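Light harvesting complex 1 Protein W (Rhodopseudomonas palustris, PDB 6Z5S) is a transmembrane component of the light-harvesting 1 complex that binds bacteriochlorophyll a and spirilloxanthin and probably occupies a gap in the antenna ring around the reaction centre. Local coordinates at residues 20-25 / 87-92; 47-52 / 69-74. All blocks are in the same frame, centred on the assembly; numbering follows the deposited sequence.

Contact 1 of 2, residues 20-25 / 87-92; sequences RVLAAS and VVFWFF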
ATOM      1  N   ARG A  20      35.813  35.645 -17.791  1.00 86.98           N
ATOM      2  CA  ARG A  20      35.367  36.697 -18.696  1.00 86.98           C
ATOM      3  C   ARG A  20      36.220  36.736 -19.955  1.00 86.98           C
ATOM      4  O   ARG A  20      35.700  36.907 -21.065  1.00 86.98           O
ATOM      5  CB  ARG A  20      35.404  38.046 -17.979  1.00 86.98           C
ATOM      6  CG  ARG A  20      34.924  39.226 -18.806  1.00 86.98           C
ATOM      7  CD  ARG A  20      33.414  39.338 -18.770  1.00 86.98           C
ATOM      8  NE  ARG A  20      32.789  38.321 -19.605  1.00 86.98           N
ATOM      9  CZ  ARG A  20      31.479  38.147 -19.715  1.00 86.98           C
ATOM     10  NH1 ARG A  20      30.652  38.930 -19.041  1.00 86.98           N
ATOM     11  NH2 ARG A  20      31.004  37.193 -20.506  1.00 86.98           N
ATOM     12  N   VAL A  21      37.535  36.570 -19.802  1.00 82.95           N
ATOM     13  CA  VAL A  21      38.431  36.589 -20.953  1.00 82.95           C
ATOM     14  C   VAL A  21      38.049  35.492 -21.935  1.00 82.95           C
ATOM     15  O   VAL A  21      37.771  35.753 -23.110  1.00 82.95           O
ATOM     16  CB  VAL A  21      39.893  36.450 -20.501  1.00 82.95           C
ATOM     17  CG1 VAL A  21      40.758  36.001 -21.657  1.00 82.95           C
ATOM     18  CG2 VAL A  21      40.400  37.763 -19.945  1.00 82.95           C
ATOM     19  N   LEU A  22      38.018  34.245 -21.464  1.00 85.66           N
ATOM     20  CA  LEU A  22      37.702  33.154 -22.377  1.00 85.66           C
ATOM     21  C   LEU A  22      36.233  33.120 -22.771  1.00 85.66           C
ATOM     22  O   LEU A  22      35.888  32.436 -23.738  1.00 85.66           O
ATOM     23  CB  LEU A  22      38.135  31.812 -21.782  1.00 85.66           C
ATOM     24  CG  LEU A  22      37.616  31.334 -20.427  1.00 85.66           C
ATOM     25  CD1 LEU A  22      36.273  30.661 -20.565  1.00 85.66           C
ATOM     26  CD2 LEU A  22      38.624  30.390 -19.787  1.00 85.66           C
ATOM     27  N   ALA A  23      35.362  33.842 -22.066  1.00 86.17           N
ATOM     28  CA  ALA A  23      33.988  33.990 -22.520  1.00 86.17           C
ATOM     29  C   ALA A  23      33.905  34.954 -23.689  1.00 86.17           C
ATOM     30  O   ALA A  23      33.094  34.765 -24.599  1.00 86.17           O
ATOM     31  CB  ALA A  23      33.108  34.469 -21.370  1.00 86.17           C
ATOM     32  N   ALA A  24      34.732  35.998 -23.680  1.00 85.14           N
ATOM     33  CA  ALA A  24      34.792  36.877 -24.839  1.00 85.14           C
ATOM     34  C   ALA A  24      35.560  36.226 -25.980  1.00 85.14           C
ATOM     35  O   ALA A  24      35.175  36.351 -27.147  1.00 85.14           O
ATOM     36  CB  ALA A  24      35.429  38.211 -24.454  1.00 85.14           C
ATOM     37  N   SER A  25      36.636  35.515 -25.663  1.00 83.10           N
ATOM     38  CA  SER A  25      37.511  34.960 -26.686  1.00 83.10           C
ATOM     39  C   SER A  25      37.038  33.618 -27.228  1.00 83.10           C
ATOM     40  O   SER A  25      37.726  33.045 -28.078  1.00 83.10           O
ATOM     41  CB  SER A  25      38.927  34.815 -26.135  1.00 83.10           C
ATOM     42  OG  SER A  25      39.681  33.918 -26.927  1.00 83.10           O
ATOM     43  N   VAL A  87      29.893  30.020 -13.591  1.00 83.42           N
ATOM     44  CA  VAL A  87      28.813  31.002 -13.578  1.00 83.42           C
ATOM     45  C   VAL A  87      29.290  32.337 -14.135  1.00 83.42           C
ATOM     46  O   VAL A  87      28.525  33.046 -14.798  1.00 83.42           O
ATOM     47  CB  VAL A  87      28.218  31.148 -12.166  1.00 83.42           C
ATOM     48  CG1 VAL A  87      27.946  29.780 -11.577  1.00 83.42           C
ATOM     49  CG2 VAL A  87      29.128  31.948 -11.261  1.00 83.42           C
ATOM     50  N   VAL A  88      30.551  32.696 -13.902  1.00 85.15           N
ATOM     51  CA  VAL A  88      31.080  33.902 -14.522  1.00 85.15           C
ATOM     52  C   VAL A  88      31.218  33.702 -16.021  1.00 85.15           C
ATOM     53  O   VAL A  88      30.929  34.608 -16.810  1.00 85.15           O
ATOM     54  CB  VAL A  88      32.417  34.302 -13.876  1.00 85.15           C
ATOM     55  CG1 VAL A  88      33.104  35.363 -14.707  1.00 85.15           C
ATOM     56  CG2 VAL A  88      32.187  34.813 -12.472  1.00 85.15           C
ATOM     57  N   PHE A  89      31.641  32.509 -16.446  1.00 88.35           N
ATOM     58  CA  PHE A  89      31.749  32.261 -17.879  1.00 88.35           C
ATOM     59  C   PHE A  89      30.390  32.306 -18.559  1.00 88.35           C
ATOM     60  O   PHE A  89      30.292  32.738 -19.712  1.00 88.35           O
ATOM     61  CB  PHE A  89      32.408  30.915 -18.154  1.00 88.35           C
ATOM     62  CG  PHE A  89      32.139  30.399 -19.532  1.00 88.35           C
ATOM     63  CD1 PHE A  89      32.855  30.874 -20.607  1.00 88.35           C
ATOM     64  CD2 PHE A  89      31.145  29.466 -19.761  1.00 88.35           C
ATOM     65  CE1 PHE A  89      32.605  30.421 -21.873  1.00 88.35           C
ATOM     66  CE2 PHE A  89      30.890  29.012 -21.032  1.00 88.35           C
ATOM     67  CZ  PHE A  89      31.622  29.489 -22.088  1.00 88.35           C
ATOM     68  N   TRP A  90      29.336  31.873 -17.863  1.00 94.15           N
ATOM     69  CA  TRP A  90      28.006  31.783 -18.457  1.00 94.15           C
ATOM     70  C   TRP A  90      27.574  33.076 -19.123  1.00 94.15           C
ATOM     71  O   TRP A  90      26.696  33.064 -19.995  1.00 94.15           O
ATOM     72  CB  TRP A  90      26.993  31.385 -17.387  1.00 94.15           C
ATOM     73  CG  TRP A  90      25.654  31.025 -17.931  1.00 94.15           C
ATOM     74  CD1 TRP A  90      24.448  31.448 -17.463  1.00 94.15           C
ATOM     75  CD2 TRP A  90      25.374  30.163 -19.043  1.00 94.15           C
ATOM     76  NE1 TRP A  90      23.434  30.907 -18.212  1.00 94.15           N
ATOM     77  CE2 TRP A  90      23.976  30.114 -19.187  1.00 94.15           C
ATOM     78  CE3 TRP A  90      26.169  29.426 -19.928  1.00 94.15           C
ATOM     79  CZ2 TRP A  90      23.355  29.361 -20.181  1.00 94.15           C
ATOM     80  CZ3 TRP A  90      25.552  28.683 -20.914  1.00 94.15           C
ATOM     81  CH2 TRP A  90      24.160  28.655 -21.033  1.00 94.15           C
ATOM     82  N   PHE A  91      28.186  34.195 -18.753  1.00 93.01           N
ATOM     83  CA  PHE A  91      27.918  35.437 -19.451  1.00 93.01           C
ATOM     84  C   PHE A  91      28.364  35.396 -20.908  1.00 93.01           C
ATOM     85  O   PHE A  91      27.945  36.255 -21.684  1.00 93.01           O
ATOM     86  CB  PHE A  91      28.578  36.583 -18.701  1.00 93.01           C
ATOM     87  CG  PHE A  91      27.862  36.966 -17.448  1.00 93.01           C
ATOM     88  CD1 PHE A  91      26.737  36.271 -17.041  1.00 93.01           C
ATOM     89  CD2 PHE A  91      28.301  38.026 -16.680  1.00 93.01           C
ATOM     90  CE1 PHE A  91      26.070  36.621 -15.890  1.00 93.01           C
ATOM     91  CE2 PHE A  91      27.635  38.382 -15.527  1.00 93.01           C
ATOM     92  CZ  PHE A  91      26.518  37.679 -15.131  1.00 93.01           C
ATOM     93  N   PHE A  92      29.177  34.413 -21.303  1.00 95.54           N
ATOM     94  CA  PHE A  92      29.438  34.188 -22.722  1.00 95.54           C
ATOM     95  C   PHE A  92      28.140  33.956 -23.480  1.00 95.54           C
ATOM     96  O   PHE A  92      27.775  34.729 -24.370  1.00 95.54           O
ATOM     97  CB  PHE A  92      30.372  32.992 -22.909  1.00 95.54           C
ATOM     98  CG  PHE A  92      30.296  32.370 -24.278  1.00 95.54           C
ATOM     99  CD1 PHE A  92      30.881  32.987 -25.363  1.00 95.54           C
ATOM    100  CD2 PHE A  92      29.644  31.171 -24.480  1.00 95.54           C
ATOM    101  CE1 PHE A  92      30.818  32.423 -26.614  1.00 95.54           C
ATOM    102  CE2 PHE A  92      29.577  30.609 -25.737  1.00 95.54           C
ATOM    103  CZ  PHE A  92      30.167  31.233 -26.801  1.00 95.54           C
TER
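The C-terminal ends of two helices meet here: the last turn of helix 10-24, ending in Ala23 and Ala24, packs against the C-terminal part of helix 67-89, where Phe89 to Phe92 form a type I turn. The small side chain of Ala23 is consistent with this close approach, its CA lying 4.6 Å from the CA of Phe92. Its methyl carbon CB faces two aromatic residues, 3.5 Å from Phe92 CB and 3.7 Å from Phe89 CD1. The Phe92 ring presents its edge, at CD1, to the carbonyl oxygen of Ala23. Leu22, one residue before, reaches Phe89, its CD1 meeting Phe89 CD1 at 3.4 Å, with the two side chains crossing at about a right angle; a chi1 of 57° turns the branch so that CD1 comes nearer the ring although the bond to CB does not point at it. Phe89 also packs on Tyr32 and on Ser40 of helix 37-57, so its ring links all three helices. Arg20 leaves its helix away from the turn, but bends at chi2 and chi3 and brings its guanidinium back alongside Phe91, obliquely to CB, which is 3.1 Å from NH2. NH1 lies at the ring edge, not over its face, and the planes are 35° apart, so the two groups do not stack. NH2 also comes within 3.4 Å of Phe91 O, in the guanidinium plane, but at an angle too poor for a hydrogen bond. Replacing Arg20 with an alanine would probably uncover Phe91 CB and leave the Phe91 carbonyl without the guanidinium beside it. With no hydrogen bond between the segments, the contact rests on van der Waals packing, apolar around Ala23 and with the guanidinium laid against Phe91, probably aided by its weak electrostatic pull on the Phe91 carbonyl.

Contact 2 of 2, residues 47-52 / 69-74; sequences ITLVAA and AMLRVA
Ala52 and Met70 meet between helix 37-57 and helix 67-89, with Ala74, one turn beyond Met70, completing the centre of the contact. The CB bonds of all three point toward the opposite helix. The methyl of Ala52 is met by two others: Ala74 CB faces it at 3.6 Å, and the terminal CE of Met70 lies equally near it. Met70 CG is anti to the backbone N (chi1 -156°), which carries the chain across toward Ala52; bends at chi2 and chi3 then lay the thioether beside the backbone, with SD 3.4 Å from Ala52 O. Met70 therefore touches both the methyl and the carbonyl of one alanine, while its side chain also packs on Leu4 and Leu65.

Flanking this centre, Leu49 and Leu71 meet more loosely by their branch ends, CD1 of Leu49 lying 4.2 Å from CD2 of Leu71. Leu71 starts away from helix 37-57 and only its end comes nearer; it also touches a bound bacteriochlorophyll a, and both leucines touch a dodecyl-beta-D-maltoside molecule. Thr48 points toward helix 67-89 as well, packing further along on Pro77 and Ala78.

The segment axes approach to 10.1 Å, and their directions make an angle of 134°. This is a splayed antiparallel pair in a helical hairpin that is predicted to span the membrane, joined by small and apolar side chains without an interhelical hydrogen bond.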
ATOM      1  N   ILE A  47      44.709  28.655 -10.112  1.00 75.94           N
ATOM      2  CA  ILE A  47      44.886  30.053  -9.735  1.00 75.94           C
ATOM      3  C   ILE A  47      44.989  30.183  -8.222  1.00 75.94           C
ATOM      4  O   ILE A  47      45.907  30.824  -7.698  1.00 75.94           O
ATOM      5  CB  ILE A  47      43.732  30.904 -10.291  1.00 75.94           C
ATOM      6  CG1 ILE A  47      43.820  31.000 -11.812  1.00 75.94           C
ATOM      7  CG2 ILE A  47      43.734  32.276  -9.654  1.00 75.94           C
ATOM      8  CD1 ILE A  47      45.148  31.495 -12.315  1.00 75.94           C
ATOM      9  N   THR A  48      44.045  29.582  -7.496  1.00 75.58           N
ATOM     10  CA  THR A  48      44.074  29.714  -6.045  1.00 75.58           C
ATOM     11  C   THR A  48      45.265  28.985  -5.440  1.00 75.58           C
ATOM     12  O   THR A  48      45.801  29.430  -4.421  1.00 75.58           O
ATOM     13  CB  THR A  48      42.766  29.232  -5.422  1.00 75.58           C
ATOM     14  OG1 THR A  48      42.758  29.555  -4.029  1.00 75.58           O
ATOM     15  CG2 THR A  48      42.623  27.764  -5.559  1.00 75.58           C
ATOM     16  N   LEU A  49      45.715  27.890  -6.055  1.00 74.93           N
ATOM     17  CA  LEU A  49      46.931  27.234  -5.592  1.00 74.93           C
ATOM     18  C   LEU A  49      48.123  28.173  -5.671  1.00 74.93           C
ATOM     19  O   LEU A  49      48.854  28.352  -4.692  1.00 74.93           O
ATOM     20  CB  LEU A  49      47.202  25.978  -6.415  1.00 74.93           C
ATOM     21  CG  LEU A  49      48.530  25.307  -6.063  1.00 74.93           C
ATOM     22  CD1 LEU A  49      48.441  24.622  -4.710  1.00 74.93           C
ATOM     23  CD2 LEU A  49      48.970  24.345  -7.145  1.00 74.93           C
ATOM     24  N   VAL A  50      48.345  28.775  -6.841  1.00 76.84           N
ATOM     25  CA  VAL A  50      49.526  29.622  -6.989  1.00 76.84           C
ATOM     26  C   VAL A  50      49.398  30.873  -6.133  1.00 76.84           C
ATOM     27  O   VAL A  50      50.395  31.363  -5.587  1.00 76.84           O
ATOM     28  CB  VAL A  50      49.780  29.955  -8.470  1.00 76.84           C
ATOM     29  CG1 VAL A  50      49.765  28.686  -9.300  1.00 76.84           C
ATOM     30  CG2 VAL A  50      48.766  30.947  -8.995  1.00 76.84           C
ATOM     31  N   ALA A  51      48.181  31.389  -5.961  1.00 78.57           N
ATOM     32  CA  ALA A  51      47.992  32.547  -5.098  1.00 78.57           C
ATOM     33  C   ALA A  51      48.320  32.208  -3.651  1.00 78.57           C
ATOM     34  O   ALA A  51      49.019  32.966  -2.972  1.00 78.57           O
ATOM     35  CB  ALA A  51      46.561  33.065  -5.218  1.00 78.57           C
ATOM     36  N   ALA A  52      47.825  31.072  -3.161  1.00 78.33           N
ATOM     37  CA  ALA A  52      48.142  30.670  -1.798  1.00 78.33           C
ATOM     38  C   ALA A  52      49.633  30.415  -1.638  1.00 78.33           C
ATOM     39  O   ALA A  52      50.213  30.732  -0.597  1.00 78.33           O
ATOM     40  CB  ALA A  52      47.338  29.432  -1.417  1.00 78.33           C
ATOM     41  N   ALA A  69      49.651  23.255   5.819  1.00 67.87           N
ATOM     42  CA  ALA A  69      48.774  24.297   6.331  1.00 67.87           C
ATOM     43  C   ALA A  69      48.231  25.153   5.199  1.00 67.87           C
ATOM     44  O   ALA A  69      47.053  25.529   5.203  1.00 67.87           O
ATOM     45  CB  ALA A  69      49.521  25.155   7.350  1.00 67.87           C
ATOM     46  N   MET A  70      49.068  25.451   4.207  1.00 71.02           N
ATOM     47  CA  MET A  70      48.597  26.226   3.069  1.00 71.02           C
ATOM     48  C   MET A  70      47.521  25.474   2.302  1.00 71.02           C
ATOM     49  O   MET A  70      46.549  26.076   1.839  1.00 71.02           O
ATOM     50  CB  MET A  70      49.760  26.576   2.150  1.00 71.02           C
ATOM     51  CG  MET A  70      49.506  27.801   1.310  1.00 71.02           C
ATOM     52  SD  MET A  70      49.388  29.277   2.335  1.00 71.02           S
ATOM     53  CE  MET A  70      47.650  29.678   2.175  1.00 71.02           C
ATOM     54  N   LEU A  71      47.671  24.156   2.161  1.00 61.77           N
ATOM     55  CA  LEU A  71      46.665  23.370   1.455  1.00 61.77           C
ATOM     56  C   LEU A  71      45.353  23.353   2.219  1.00 61.77           C
ATOM     57  O   LEU A  71      44.279  23.552   1.639  1.00 61.77           O
ATOM     58  CB  LEU A  71      47.168  21.947   1.232  1.00 61.77           C
ATOM     59  CG  LEU A  71      48.180  21.819   0.104  1.00 61.77           C
ATOM     60  CD1 LEU A  71      48.517  20.366  -0.146  1.00 61.77           C
ATOM     61  CD2 LEU A  71      47.636  22.479  -1.140  1.00 61.77           C
ATOM     62  N   ARG A  72      45.424  23.110   3.526  1.00 64.40           N
ATOM     63  CA  ARG A  72      44.216  23.124   4.339  1.00 64.40           C
ATOM     64  C   ARG A  72      43.524  24.475   4.265  1.00 64.40           C
ATOM     65  O   ARG A  72      42.290  24.551   4.259  1.00 64.40           O
ATOM     66  CB  ARG A  72      44.552  22.772   5.783  1.00 64.40           C
ATOM     67  CG  ARG A  72      43.382  22.905   6.735  1.00 64.40           C
ATOM     68  CD  ARG A  72      43.620  22.148   8.028  1.00 64.40           C
ATOM     69  NE  ARG A  72      44.870  22.534   8.674  1.00 64.40           N
ATOM     70  CZ  ARG A  72      45.980  21.805   8.643  1.00 64.40           C
ATOM     71  NH1 ARG A  72      45.998  20.650   7.993  1.00 64.40           N
ATOM     72  NH2 ARG A  72      47.074  22.232   9.257  1.00 64.40           N
ATOM     73  N   VAL A  73      44.301  25.553   4.185  1.00 68.65           N
ATOM     74  CA  VAL A  73      43.712  26.886   4.137  1.00 68.65           C
ATOM     75  C   VAL A  73      43.075  27.147   2.780  1.00 68.65           C
ATOM     76  O   VAL A  73      41.931  27.604   2.688  1.00 68.65           O
ATOM     77  CB  VAL A  73      44.775  27.946   4.472  1.00 68.65           C
ATOM     78  CG1 VAL A  73      44.314  29.316   4.017  1.00 68.65           C
ATOM     79  CG2 VAL A  73      45.066  27.934   5.958  1.00 68.65           C
ATOM     80  N   ALA A  74      43.799  26.852   1.705  1.00 67.29           N
ATOM     81  CA  ALA A  74      43.370  27.185   0.358  1.00 67.29           C
ATOM     82  C   ALA A  74      42.396  26.184  -0.232  1.00 67.29           C
ATOM     83  O   ALA A  74      41.969  26.373  -1.375  1.00 67.29           O
ATOM     84  CB  ALA A  74      44.586  27.298  -0.559  1.00 67.29           C
TER

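Overall arrangement
From the N terminus the chain runs through helix 10-24, whose end enters contact 1, then through helix 37-57, which supplies the first half of contact 2. After a short connection, helix 67-89 begins with the second half of contact 2 and ends at contact 1. Contact 2 thus closes the shorter loop, 17 residues apart at its nearest ends, and lies wholly within the longer loop of contact 1, at 62 residues. Both draw on helix 67-89, near its two ends, and they lie on opposite sides of the chain's centre, with centres about 24 Å apart. Helix 67-89 is thereby tied to helix 37-57 near its start and to helix 10-24 near its end.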